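Hydrogenase (NiFe) small subunit HydA (Allochromatium vinosum, PDB 3MYR) is the iron-sulfur small subunit of a heterodimeric [NiFe] hydrogenase, probably relaying electrons through its clusters as the enzyme oxidises hydrogen with an acceptor. Local coordinates at residues A[30-33]-A[34-38]; A[56-59]-A[60-63]; A[92-95]-A[96-100]; A[128-132]-A[133-137]. One frame throughout, in Å; residues are numbered along the deposited sequence.

Contact 1 (A[30-33]-A[34-38])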
ATOM      1  N   GLU A  30      -3.139  18.480  -2.388  1.00 20.36           N
ATOM      2  CA  GLU A  30      -2.888  19.335  -3.543  1.00 21.21           C
ATOM      3  C   GLU A  30      -3.023  20.853  -3.272  1.00 24.31           C
ATOM      4  O   GLU A  30      -2.156  21.619  -3.717  1.00 24.59           O
ATOM      5  CB  GLU A  30      -3.646  18.899  -4.802  1.00 20.44           C
ATOM      6  CG  GLU A  30      -5.193  18.952  -4.782  1.00 22.77           C
ATOM      7  CD  GLU A  30      -5.872  17.717  -4.067  1.00 23.34           C
ATOM      8  OE1 GLU A  30      -7.102  17.535  -4.237  1.00 25.27           O
ATOM      9  OE2 GLU A  30      -5.199  16.954  -3.318  1.00 21.54           O
ATOM     10  N   ASP A  31      -4.031  21.300  -2.518  1.00 22.56           N
ATOM     11  CA  ASP A  31      -4.034  22.683  -2.120  1.00 24.43           C
ATOM     12  C   ASP A  31      -2.843  23.084  -1.243  1.00 24.16           C
ATOM     13  O   ASP A  31      -2.254  24.178  -1.427  1.00 24.19           O
ATOM     14  CB  ASP A  31      -5.360  23.099  -1.484  1.00 25.76           C
ATOM     15  CG  ASP A  31      -6.532  23.071  -2.496  1.00 31.92           C
ATOM     16  OD1 ASP A  31      -7.642  22.769  -2.026  1.00 40.88           O
ATOM     17  OD2 ASP A  31      -6.342  23.302  -3.740  1.00 33.73           O
ATOM     18  N   LEU A  32      -2.385  22.165  -0.406  1.00 23.54           N
ATOM     19  CA  LEU A  32      -1.239  22.481   0.454  1.00 24.59           C
ATOM     20  C   LEU A  32      -0.007  22.679  -0.397  1.00 24.74           C
ATOM     21  O   LEU A  32       0.718  23.650  -0.213  1.00 25.00           O
ATOM     22  CB  LEU A  32      -0.961  21.380   1.474  1.00 22.61           C
ATOM     23  CG  LEU A  32      -1.879  21.323   2.698  1.00 27.60           C
ATOM     24  CD1 LEU A  32      -1.574  19.995   3.451  1.00 25.62           C
ATOM     25  CD2 LEU A  32      -1.617  22.514   3.616  1.00 25.26           C
ATOM     26  N   ILE A  33       0.210  21.737  -1.292  1.00 22.80           N
ATOM     27  CA  ILE A  33       1.391  21.647  -2.111  1.00 26.05           C
ATOM     28  C   ILE A  33       1.461  22.808  -3.095  1.00 25.77           C
ATOM     29  O   ILE A  33       2.578  23.339  -3.375  1.00 26.42           O
ATOM     30  CB  ILE A  33       1.349  20.304  -2.879  1.00 27.40           C
ATOM     31  CG1 ILE A  33       1.938  19.196  -2.036  1.00 29.45           C
ATOM     32  CG2 ILE A  33       1.952  20.367  -4.276  1.00 32.83           C
ATOM     33  CD1 ILE A  33       1.810  17.842  -2.878  1.00 31.80           C
ATOM     34  N   LEU A  34       0.307  23.229  -3.618  1.00 24.69           N
ATOM     35  CA  LEU A  34       0.311  24.351  -4.569  1.00 25.47           C
ATOM     36  C   LEU A  34       0.333  25.713  -3.879  1.00 27.26           C
ATOM     37  O   LEU A  34       0.982  26.678  -4.396  1.00 27.67           O
ATOM     38  CB  LEU A  34      -0.874  24.276  -5.522  1.00 24.94           C
ATOM     39  CG  LEU A  34      -0.796  23.093  -6.509  1.00 30.50           C
ATOM     40  CD1 LEU A  34      -2.099  22.895  -7.261  1.00 29.40           C
ATOM     41  CD2 LEU A  34       0.377  23.265  -7.529  1.00 31.43           C
ATOM     42  N   ASP A  35      -0.383  25.814  -2.750  1.00 26.74           N
ATOM     43  CA  ASP A  35      -0.714  27.120  -2.168  1.00 29.07           C
ATOM     44  C   ASP A  35      -0.108  27.447  -0.823  1.00 29.65           C
ATOM     45  O   ASP A  35       0.074  28.610  -0.516  1.00 30.45           O
ATOM     46  CB  ASP A  35      -2.233  27.404  -2.141  1.00 29.54           C
ATOM     47  CG  ASP A  35      -2.864  27.380  -3.549  1.00 35.11           C
ATOM     48  OD1 ASP A  35      -2.285  28.013  -4.466  1.00 39.58           O
ATOM     49  OD2 ASP A  35      -3.872  26.638  -3.770  1.00 36.39           O
ATOM     50  N   PHE A  36       0.232  26.442  -0.029  1.00 27.86           N
ATOM     51  CA  PHE A  36       0.543  26.682   1.360  1.00 27.89           C
ATOM     52  C   PHE A  36       1.964  26.267   1.739  1.00 26.42           C
ATOM     53  O   PHE A  36       2.589  26.921   2.552  1.00 27.14           O
ATOM     54  CB  PHE A  36      -0.554  26.061   2.270  1.00 27.92           C
ATOM     55  CG  PHE A  36      -1.896  26.723   2.068  1.00 37.99           C
ATOM     56  CD1 PHE A  36      -2.943  26.061   1.404  1.00 39.34           C
ATOM     57  CD2 PHE A  36      -2.050  28.127   2.360  1.00 48.40           C
ATOM     58  CE1 PHE A  36      -4.180  26.763   1.082  1.00 46.78           C
ATOM     59  CE2 PHE A  36      -3.276  28.859   2.082  1.00 50.26           C
ATOM     60  CZ  PHE A  36      -4.342  28.182   1.421  1.00 50.14           C
ATOM     61  N   ILE A  37       2.478  25.183   1.172  1.00 22.98           N
ATOM     62  CA  ILE A  37       3.816  24.744   1.512  1.00 20.78           C
ATOM     63  C   ILE A  37       4.567  24.491   0.259  1.00 21.91           C
ATOM     64  O   ILE A  37       4.000  24.487  -0.842  1.00 21.07           O
ATOM     65  CB  ILE A  37       3.845  23.412   2.371  1.00 20.18           C
ATOM     66  CG1 ILE A  37       3.291  22.206   1.575  1.00 19.60           C
ATOM     67  CG2 ILE A  37       3.070  23.588   3.625  1.00 18.99           C
ATOM     68  CD1 ILE A  37       3.164  20.923   2.427  1.00 22.48           C
ATOM     69  N   SER A  38       5.848  24.234   0.439  1.00 20.85           N
ATOM     70  CA  SER A  38       6.642  23.758  -0.649  1.00 23.39           C
ATOM     71  C   SER A  38       7.134  22.395  -0.221  1.00 21.43           C
ATOM     72  O   SER A  38       8.033  22.294   0.641  1.00 21.61           O
ATOM     73  CB  SER A  38       7.832  24.684  -0.929  1.00 23.31           C
ATOM     74  OG  SER A  38       8.459  24.277  -2.151  1.00 24.11           O
TER
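Leu32 O is gripped by two backbone donors, Ile37 N at 2.7 Å and Phe36 N at 2.8 Å, which come in from opposite faces of its carbonyl plane. The bond from Ile37 spans five residues and marks a wider, pi-type turn; the bond from Phe36 keeps the ordinary four-residue step. Upstream, the alpha-helical bond from Asp35 N to Asp31 O is intact at 2.8 Å. At this turn the exposed Phe36 has its CD1 3.5 Å from Asp31 O in an oblique approach, while its CB rests 3.9 Å from Leu32 CD2, the two side chains crossing at about a right angle. Ile37 keeps CG1 between the backbone N and the carbonyl carbon (chi1 65°), and this brings CG1 to 3.4 Å from Leu32 O, beside the doubly bonded carbonyl. On another side of the helix Asp31 and Asp35 lie alongside each other, their OD2 atoms 4.2 Å apart and their carboxylate planes 26° from parallel. Two like charges this close would probably repel, but Arg154 of the large subunit forms salt bridges with both OD2 atoms. Glu30 likewise turns its OE1 outward to Arg199 of the large subunit, and Leu34 packs on Phe158 of that chain, making this helix part of the heterodimer interface. Leu32, Phe36 and Ile37 touch helix 151-164 through Thr155 and Leu162, and after the wide turn the chain passes directly into strand 38-41, where Ser38 joins its parallel neighbour, strand 5-10, by a backbone bond to Val6.

Contact 2 (A[56-59]-A[60-63])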
ATOM      1  N   ALA A  56      17.435  17.323  -4.324  1.00 27.64           N
ATOM      2  CA  ALA A  56      16.364  18.237  -3.988  1.00 28.17           C
ATOM      3  C   ALA A  56      16.243  18.360  -2.468  1.00 29.31           C
ATOM      4  O   ALA A  56      15.973  19.470  -1.945  1.00 30.10           O
ATOM      5  CB  ALA A  56      15.005  17.766  -4.617  1.00 27.96           C
ATOM      6  N   ARG A  57      16.417  17.251  -1.735  1.00 25.84           N
ATOM      7  CA  ARG A  57      16.346  17.360  -0.280  1.00 27.33           C
ATOM      8  C   ARG A  57      17.507  18.266   0.225  1.00 28.12           C
ATOM      9  O   ARG A  57      17.294  19.155   1.061  1.00 27.02           O
ATOM     10  CB  ARG A  57      16.361  15.985   0.416  1.00 28.04           C
ATOM     11  CG  ARG A  57      16.637  16.051   1.888  1.00 30.15           C
ATOM     12  CD  ARG A  57      16.640  14.662   2.556  1.00 34.27           C
ATOM     13  NE  ARG A  57      17.749  13.812   2.164  1.00 33.36           N
ATOM     14  CZ  ARG A  57      18.958  13.851   2.719  1.00 37.37           C
ATOM     15  NH1 ARG A  57      19.909  13.071   2.226  1.00 35.66           N
ATOM     16  NH2 ARG A  57      19.239  14.675   3.737  1.00 33.63           N
ATOM     17  N   LEU A  58      18.720  18.038  -0.282  1.00 27.88           N
ATOM     18  CA  LEU A  58      19.882  18.812   0.184  1.00 30.22           C
ATOM     19  C   LEU A  58      19.760  20.304  -0.165  1.00 30.54           C
ATOM     20  O   LEU A  58      20.145  21.171   0.610  1.00 30.09           O
ATOM     21  CB  LEU A  58      21.219  18.217  -0.353  1.00 30.63           C
ATOM     22  CG  LEU A  58      21.456  16.742   0.073  1.00 31.92           C
ATOM     23  CD1 LEU A  58      22.690  16.208  -0.699  1.00 37.96           C
ATOM     24  CD2 LEU A  58      21.700  16.649   1.568  1.00 35.41           C
ATOM     25  N   GLN A  59      19.219  20.606  -1.336  1.00 30.52           N
ATOM     26  CA  GLN A  59      19.054  22.002  -1.713  1.00 32.61           C
ATOM     27  C   GLN A  59      17.950  22.678  -0.851  1.00 32.24           C
ATOM     28  O   GLN A  59      18.087  23.806  -0.388  1.00 31.74           O
ATOM     29  CB  GLN A  59      18.725  22.092  -3.192  1.00 33.26           C
ATOM     30  CG  GLN A  59      18.641  23.553  -3.723  1.00 42.63           C
ATOM     31  CD  GLN A  59      18.033  23.655  -5.133  1.00 51.94           C
ATOM     32  OE1 GLN A  59      17.906  22.653  -5.845  1.00 52.92           O
ATOM     33  NE2 GLN A  59      17.638  24.866  -5.525  1.00 53.56           N
ATOM     34  N   ALA A  60      16.881  21.958  -0.567  1.00 30.62           N
ATOM     35  CA  ALA A  60      15.929  22.449   0.425  1.00 30.91           C
ATOM     36  C   ALA A  60      16.581  22.740   1.758  1.00 30.12           C
ATOM     37  O   ALA A  60      16.288  23.757   2.348  1.00 33.47           O
ATOM     38  CB  ALA A  60      14.715  21.473   0.596  1.00 28.97           C
ATOM     39  N   MET A  61      17.410  21.845   2.269  1.00 29.07           N
ATOM     40  CA  MET A  61      18.027  22.073   3.555  1.00 31.48           C
ATOM     41  C   MET A  61      18.975  23.307   3.490  1.00 33.52           C
ATOM     42  O   MET A  61      19.005  24.100   4.424  1.00 33.57           O
ATOM     43  CB  MET A  61      18.817  20.855   4.022  1.00 32.93           C
ATOM     44  CG  MET A  61      17.911  19.620   4.401  1.00 33.31           C
ATOM     45  SD  MET A  61      18.942  18.147   4.350  1.00 33.81           S
ATOM     46  CE  MET A  61      20.295  18.594   5.446  1.00 37.48           C
ATOM     47  N   ASP A  62      19.690  23.462   2.370  1.00 32.26           N
ATOM     48  CA  ASP A  62      20.630  24.584   2.164  1.00 35.03           C
ATOM     49  C   ASP A  62      19.899  25.953   2.114  1.00 35.35           C
ATOM     50  O   ASP A  62      20.268  26.875   2.801  1.00 35.93           O
ATOM     51  CB  ASP A  62      21.409  24.345   0.855  1.00 34.47           C
ATOM     52  CG  ASP A  62      22.549  25.385   0.625  1.00 45.45           C
ATOM     53  OD1 ASP A  62      23.402  25.511   1.525  1.00 48.72           O
ATOM     54  OD2 ASP A  62      22.617  26.058  -0.458  1.00 47.83           O
ATOM     55  N   GLU A  63      18.817  26.046   1.350  1.00 35.33           N
ATOM     56  CA  GLU A  63      18.172  27.312   1.086  1.00 37.04           C
ATOM     57  C   GLU A  63      17.213  27.764   2.166  1.00 36.61           C
ATOM     58  O   GLU A  63      16.872  28.920   2.214  1.00 36.16           O
ATOM     59  CB  GLU A  63      17.452  27.217  -0.255  1.00 36.49           C
ATOM     60  CG  GLU A  63      18.518  26.962  -1.337  1.00 44.08           C
ATOM     61  CD  GLU A  63      18.043  27.058  -2.779  1.00 50.65           C
ATOM     62  OE1 GLU A  63      18.945  27.196  -3.656  1.00 60.06           O
ATOM     63  OE2 GLU A  63      16.825  26.971  -3.048  1.00 49.29           O
TER
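Met61 SD sits 3.5 Å from Arg57 NH2, one turn further along the alpha-helix 50-63, which packs on the parallel strands 5-10 and 38-41 of the mixed sheet in the alpha/beta N-terminal domain. This is the close-packed side. The two side chains run alongside each other and point the same way, the sulfur approaching the guanidinium obliquely; Met61 CG also lies 3.4 Å from Arg57 O. The arginine departs with CG trans to its backbone N (chi1 165°) and then bends at its third torsion, which brings NH2 back alongside the methionine sulfur. Glu99 of helix 93-101 and Glu54 pair with its two terminal nitrogens, so the buried charge is probably well balanced. Ala60, whose CB is 3.5 Å from Ala56 O, faces Ser5 and Ile7 of strand 5-10 with a side chain small enough for a close approach. The solvent side is looser. There Gln59 and Glu63 cross with amide and carboxylate planes 87° apart, and NE2 points between the two carboxylate oxygens in a weak, forked hydrogen bond that probably adds little to the firm backbone bond from Glu63 N to Gln59 O. The fork is nearly even: Gln59 NE2 stands 3.3 Å from Glu63 OE1 and 3.4 Å from Glu63 OE2.

Contact 3 (A[92-95]-A[96-100])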
ATOM      1  N   SER A  92      22.393   5.272   6.249  1.00 21.28           N
ATOM      2  CA  SER A  92      21.445   4.733   7.192  1.00 22.71           C
ATOM      3  C   SER A  92      20.390   5.756   7.475  1.00 21.65           C
ATOM      4  O   SER A  92      20.612   6.959   7.372  1.00 23.33           O
ATOM      5  CB  SER A  92      22.182   4.349   8.494  1.00 23.44           C
ATOM      6  OG  SER A  92      22.623   5.550   9.110  1.00 24.07           O
ATOM      7  N   ASN A  93      19.204   5.290   7.857  1.00 22.88           N
ATOM      8  CA  ASN A  93      18.136   6.205   8.225  1.00 21.04           C
ATOM      9  C   ASN A  93      18.625   7.107   9.353  1.00 21.05           C
ATOM     10  O   ASN A  93      18.254   8.299   9.417  1.00 21.37           O
ATOM     11  CB  ASN A  93      16.917   5.435   8.740  1.00 20.10           C
ATOM     12  CG  ASN A  93      16.047   4.809   7.616  1.00 20.84           C
ATOM     13  OD1 ASN A  93      15.070   4.112   7.931  1.00 21.46           O
ATOM     14  ND2 ASN A  93      16.475   4.910   6.361  1.00 17.27           N
ATOM     15  N   TYR A  94      19.373   6.539  10.301  1.00 19.81           N
ATOM     16  CA  TYR A  94      19.777   7.329  11.467  1.00 20.75           C
ATOM     17  C   TYR A  94      20.629   8.523  11.056  1.00 21.82           C
ATOM     18  O   TYR A  94      20.409   9.699  11.483  1.00 23.10           O
ATOM     19  CB  TYR A  94      20.571   6.464  12.446  1.00 22.01           C
ATOM     20  CG  TYR A  94      21.125   7.280  13.590  1.00 24.67           C
ATOM     21  CD1 TYR A  94      20.243   7.783  14.554  1.00 25.71           C
ATOM     22  CD2 TYR A  94      22.472   7.715  13.608  1.00 24.79           C
ATOM     23  CE1 TYR A  94      20.681   8.585  15.603  1.00 26.42           C
ATOM     24  CE2 TYR A  94      22.943   8.533  14.684  1.00 25.31           C
ATOM     25  CZ  TYR A  94      22.021   8.947  15.682  1.00 29.70           C
ATOM     26  OH  TYR A  94      22.347   9.784  16.757  1.00 28.35           O
ATOM     27  N   SER A  95      21.559   8.246  10.149  1.00 21.96           N
ATOM     28  CA  SER A  95      22.423   9.322   9.595  1.00 25.74           C
ATOM     29  C   SER A  95      21.588  10.443   8.878  1.00 23.60           C
ATOM     30  O   SER A  95      21.823  11.657   9.055  1.00 23.62           O
ATOM     31  CB  SER A  95      23.369   8.663   8.601  1.00 25.92           C
ATOM     32  OG  SER A  95      24.187   9.615   8.106  1.00 37.10           O
ATOM     33  N   ILE A  96      20.583  10.028   8.116  1.00 22.57           N
ATOM     34  CA  ILE A  96      19.746  10.962   7.353  1.00 22.19           C
ATOM     35  C   ILE A  96      18.862  11.784   8.312  1.00 22.07           C
ATOM     36  O   ILE A  96      18.722  12.995   8.188  1.00 22.69           O
ATOM     37  CB  ILE A  96      18.872  10.208   6.315  1.00 22.50           C
ATOM     38  CG1 ILE A  96      19.762   9.494   5.243  1.00 22.92           C
ATOM     39  CG2 ILE A  96      17.846  11.203   5.674  1.00 20.14           C
ATOM     40  CD1 ILE A  96      18.990   8.181   4.687  1.00 24.43           C
ATOM     41  N   LEU A  97      18.279  11.111   9.303  1.00 21.78           N
ATOM     42  CA  LEU A  97      17.499  11.785  10.324  1.00 20.54           C
ATOM     43  C   LEU A  97      18.312  12.900  10.982  1.00 21.70           C
ATOM     44  O   LEU A  97      17.863  14.088  10.993  1.00 23.23           O
ATOM     45  CB  LEU A  97      17.008  10.785  11.383  1.00 19.63           C
ATOM     46  CG  LEU A  97      16.343  11.434  12.625  1.00 22.87           C
ATOM     47  CD1 LEU A  97      14.927  11.908  12.164  1.00 18.07           C
ATOM     48  CD2 LEU A  97      16.125  10.367  13.714  1.00 19.38           C
ATOM     49  N   MET A  98      19.501  12.559  11.491  1.00 20.80           N
ATOM     50  CA  MET A  98      20.234  13.507  12.305  1.00 22.22           C
ATOM     51  C   MET A  98      20.687  14.643  11.418  1.00 24.24           C
ATOM     52  O   MET A  98      20.612  15.797  11.819  1.00 24.33           O
ATOM     53  CB  MET A  98      21.444  12.862  13.061  1.00 21.89           C
ATOM     54  CG  MET A  98      20.990  11.762  14.110  1.00 24.79           C
ATOM     55  SD  MET A  98      19.549  12.241  15.090  1.00 27.41           S
ATOM     56  CE  MET A  98      20.382  13.442  16.175  1.00 25.95           C
ATOM     57  N   GLU A  99      21.109  14.339  10.185  1.00 24.77           N
ATOM     58  CA  GLU A  99      21.605  15.415   9.313  1.00 26.19           C
ATOM     59  C   GLU A  99      20.416  16.332   8.824  1.00 26.21           C
ATOM     60  O   GLU A  99      20.572  17.534   8.752  1.00 25.54           O
ATOM     61  CB  GLU A  99      22.399  14.800   8.162  1.00 27.56           C
ATOM     62  CG  GLU A  99      22.260  15.522   6.830  1.00 40.67           C
ATOM     63  CD  GLU A  99      22.749  14.692   5.602  1.00 51.74           C
ATOM     64  OE1 GLU A  99      23.978  14.438   5.534  1.00 61.42           O
ATOM     65  OE2 GLU A  99      21.922  14.301   4.723  1.00 44.78           O
ATOM     66  N   THR A 100      19.219  15.787   8.587  1.00 23.21           N
ATOM     67  CA  THR A 100      18.141  16.589   8.072  1.00 23.86           C
ATOM     68  C   THR A 100      17.471  17.427   9.183  1.00 25.14           C
ATOM     69  O   THR A 100      17.095  18.584   8.954  1.00 26.21           O
ATOM     70  CB  THR A 100      17.100  15.677   7.443  1.00 23.77           C
ATOM     71  OG1 THR A 100      17.771  14.838   6.499  1.00 25.38           O
ATOM     72  CG2 THR A 100      16.051  16.453   6.725  1.00 27.66           C
TER
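Backbone bonds of regular alpha-helical pattern run from Ile96 N to Ser92 O through Glu99 N to Ser95 O, the straightest being Leu97 N to Asn93 O at 2.8 Å and 170°. One turn apart, Tyr94 and Met98 carry the side-chain contact. Met98 CG lies over one face of the tyrosine ring, offset toward the rim and 3.7 Å from the ring centroid, a CH-pi contact; SD follows obliquely, 4.6 Å from that centroid, in a Met-aromatic arrangement. The methionine folds at both its second and third torsions (chi2 -43°, chi3 -74°), keeping the thioether close to the phenol instead of stretching away. With an alanine in place of Tyr94, Met98 would lose the face it lies on, and its thioether would probably be set free to turn. Elsewhere on the helix Ile96 CD1 reaches back to 3.4 Å from Ser92 O, and Ile96 O is doubly held: Thr100 N and Thr100 OG1 donate to it from opposite faces, OG1 at 2.7 Å. Glu99 also touches Leu58 and Met61 of helix 50-63. At the beginning of the helix Ser92 OG accepts from Ser95 N at 3.1 Å, the classical serine N-cap.

Contact 4 (A[128-132]-A[133-137])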
ATOM      1  N   GLY A 128      16.242  -3.029  16.280  1.00 23.07           N
ATOM      2  CA  GLY A 128      16.590  -1.949  17.220  1.00 21.54           C
ATOM      3  C   GLY A 128      15.964  -0.601  16.837  1.00 21.57           C
ATOM      4  O   GLY A 128      16.592   0.475  17.020  1.00 20.00           O
ATOM      5  N   ALA A 129      14.688  -0.646  16.431  1.00 20.97           N
ATOM      6  CA  ALA A 129      13.914   0.562  16.046  1.00 21.93           C
ATOM      7  C   ALA A 129      13.756   1.538  17.189  1.00 22.53           C
ATOM      8  O   ALA A 129      13.453   1.112  18.297  1.00 22.99           O
ATOM      9  CB  ALA A 129      12.517   0.152  15.558  1.00 20.76           C
ATOM     10  N   MET A 130      13.830   2.848  16.915  1.00 20.25           N
ATOM     11  CA  MET A 130      13.585   3.851  17.971  1.00 19.16           C
ATOM     12  C   MET A 130      12.685   4.949  17.396  1.00 19.40           C
ATOM     13  O   MET A 130      12.549   5.037  16.187  1.00 17.87           O
ATOM     14  CB  MET A 130      14.959   4.470  18.356  1.00 19.90           C
ATOM     15  CG  MET A 130      15.820   3.334  19.071  1.00 24.30           C
ATOM     16  SD  MET A 130      17.291   3.928  19.856  1.00 31.45           S
ATOM     17  CE  MET A 130      16.686   5.226  20.940  1.00 29.44           C
ATOM     18  N   SER A 131      12.166   5.818  18.266  1.00 19.47           N
ATOM     19  CA  SER A 131      11.240   6.894  17.892  1.00 19.63           C
ATOM     20  C   SER A 131      12.065   8.166  17.668  1.00 20.56           C
ATOM     21  O   SER A 131      13.231   8.253  18.092  1.00 20.85           O
ATOM     22  CB  SER A 131      10.282   7.181  19.080  1.00 20.63           C
ATOM     23  OG  SER A 131      11.017   7.681  20.222  1.00 19.22           O
ATOM     24  N   VAL A 132      11.441   9.150  17.049  1.00 19.15           N
ATOM     25  CA  VAL A 132      12.062  10.454  16.817  1.00 21.33           C
ATOM     26  C   VAL A 132      12.475  11.178  18.103  1.00 22.45           C
ATOM     27  O   VAL A 132      13.639  11.528  18.237  1.00 22.32           O
ATOM     28  CB  VAL A 132      11.087  11.325  15.966  1.00 21.58           C
ATOM     29  CG1 VAL A 132      11.598  12.779  15.871  1.00 17.44           C
ATOM     30  CG2 VAL A 132      10.924  10.670  14.626  1.00 19.22           C
ATOM     31  N   MET A 133      11.555  11.288  19.084  1.00 21.51           N
ATOM     32  CA  MET A 133      11.824  12.034  20.328  1.00 23.75           C
ATOM     33  C   MET A 133      12.962  11.403  21.153  1.00 22.62           C
ATOM     34  O   MET A 133      13.722  12.091  21.818  1.00 23.64           O
ATOM     35  CB  MET A 133      10.534  12.137  21.161  1.00 23.60           C
ATOM     36  CG  MET A 133      10.074  10.793  21.741  1.00 27.68           C
ATOM     37  SD  MET A 133       8.410  10.789  22.524  1.00 32.23           S
ATOM     38  CE  MET A 133       8.822  11.402  24.161  1.00 34.97           C
ATOM     39  N   ASP A 134      13.121  10.086  21.076  1.00 20.80           N
ATOM     40  CA  ASP A 134      14.284   9.445  21.704  1.00 21.38           C
ATOM     41  C   ASP A 134      15.609   9.785  21.030  1.00 21.88           C
ATOM     42  O   ASP A 134      16.642   9.877  21.675  1.00 24.10           O
ATOM     43  CB  ASP A 134      14.121   7.911  21.768  1.00 22.47           C
ATOM     44  CG  ASP A 134      13.098   7.474  22.859  1.00 22.99           C
ATOM     45  OD1 ASP A 134      12.511   8.336  23.565  1.00 30.06           O
ATOM     46  OD2 ASP A 134      12.820   6.282  22.928  1.00 31.45           O
ATOM     47  N   LEU A 135      15.579   9.991  19.737  1.00 20.47           N
ATOM     48  CA  LEU A 135      16.807  10.282  18.990  1.00 23.08           C
ATOM     49  C   LEU A 135      17.107  11.753  18.763  1.00 24.04           C
ATOM     50  O   LEU A 135      18.277  12.140  18.506  1.00 25.21           O
ATOM     51  CB  LEU A 135      16.707   9.648  17.634  1.00 21.23           C
ATOM     52  CG  LEU A 135      17.041   8.158  17.439  1.00 26.23           C
ATOM     53  CD1 LEU A 135      17.868   7.307  18.405  1.00 22.46           C
ATOM     54  CD2 LEU A 135      16.253   7.406  16.361  1.00 22.83           C
ATOM     55  N   VAL A 136      16.063  12.572  18.803  1.00 23.71           N
ATOM     56  CA  VAL A 136      16.202  13.941  18.423  1.00 23.40           C
ATOM     57  C   VAL A 136      15.752  14.746  19.617  1.00 25.32           C
ATOM     58  O   VAL A 136      14.527  14.869  19.903  1.00 23.71           O
ATOM     59  CB  VAL A 136      15.283  14.301  17.230  1.00 24.20           C
ATOM     60  CG1 VAL A 136      15.435  15.845  16.937  1.00 21.78           C
ATOM     61  CG2 VAL A 136      15.675  13.467  16.000  1.00 21.65           C
ATOM     62  N   ARG A 137      16.720  15.347  20.298  1.00 24.85           N
ATOM     63  CA  ARG A 137      16.433  16.061  21.542  1.00 28.49           C
ATOM     64  C   ARG A 137      16.626  17.563  21.445  1.00 32.75           C
ATOM     65  O   ARG A 137      16.215  18.315  22.345  1.00 34.14           O
ATOM     66  CB  ARG A 137      17.266  15.517  22.703  1.00 27.92           C
ATOM     67  CG  ARG A 137      16.757  14.102  23.179  1.00 29.25           C
ATOM     68  CD  ARG A 137      17.689  13.488  24.203  1.00 29.72           C
ATOM     69  NE  ARG A 137      17.812  14.353  25.375  1.00 26.95           N
ATOM     70  CZ  ARG A 137      16.828  14.659  26.219  1.00 24.09           C
ATOM     71  NH1 ARG A 137      15.611  14.094  26.090  1.00 21.07           N
ATOM     72  NH2 ARG A 137      17.111  15.472  27.249  1.00 23.76           N
TER
HETATM   73  O   HOH W   1      12.618   4.700  20.983  1.00 23.96           O
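Met130 CE presses against Leu135 CD1 at 3.5 Å, tighter than usual for two carbons, the side chains crossing at about a right angle. Met130 CB lies 3.8 Å from Leu135 CD2, so both leucine methyls meet the methionine. A bend at its last torsion (chi3 54°) turns the methyl of Met130 back across the start of the helix, where it also rests 3.8 Å from Asp134 CB. Val132 CG1 and Val136 CG2 lie side by side at 4.1 Å, pointing the same way. If Leu135 were an alanine, the thioether end of Met130 would probably lose its apolar partner and a gap would open toward Tyr94 and Leu97. Behind this first shell, the backbone holds the short helix 132-135. Val136 N donates to Val132 O at 2.7 Å, whereas Leu135 N shares weak bonds between Ser131 O and Val132 O. Ser131 is the N-cap: its OG accepts a weak bond from Asp134 N at 3.3 Å. A water adds a second link, accepting from Ser131 N and donating to Asp134 OD2 at 2.5 Å. Further out, Met130 pairs by backbone with Ile76 of strand 69-77, Val132 packs on Val72 and Val141, and Val136 rests on Leu97 and Val101 of helix 93-101. The chemistry is thus divided: the polar links at the Ser131 cap are weak or pass through water, the bond from Val136 N to Val132 O is the shorter backbone link, and apolar contacts through Leu135 and the valines attach the turn to the domain.

All four contacts belong to the N-terminal domain that holds the first [4Fe-4S] cluster. Contacts 2 and 3 lie on adjacent helices joined by the salt bridge from Arg57 NH2 to Glu99 OE2 at 2.9 Å, with Met61 CE 3.5 Å from Glu99 O. Contact 3 passes on to contact 4, their centres about 11 Å apart, through Leu97 CD2 on Val136 CG2 at 3.9 Å. Contact 1 touches none of these; its nearest atoms are about 7 Å from contact 2, and it faces the large subunit. Contacts 3 and 4 approach the cluster most closely: the side chains of Asn93 and Ser131 are each about 11 Å from it.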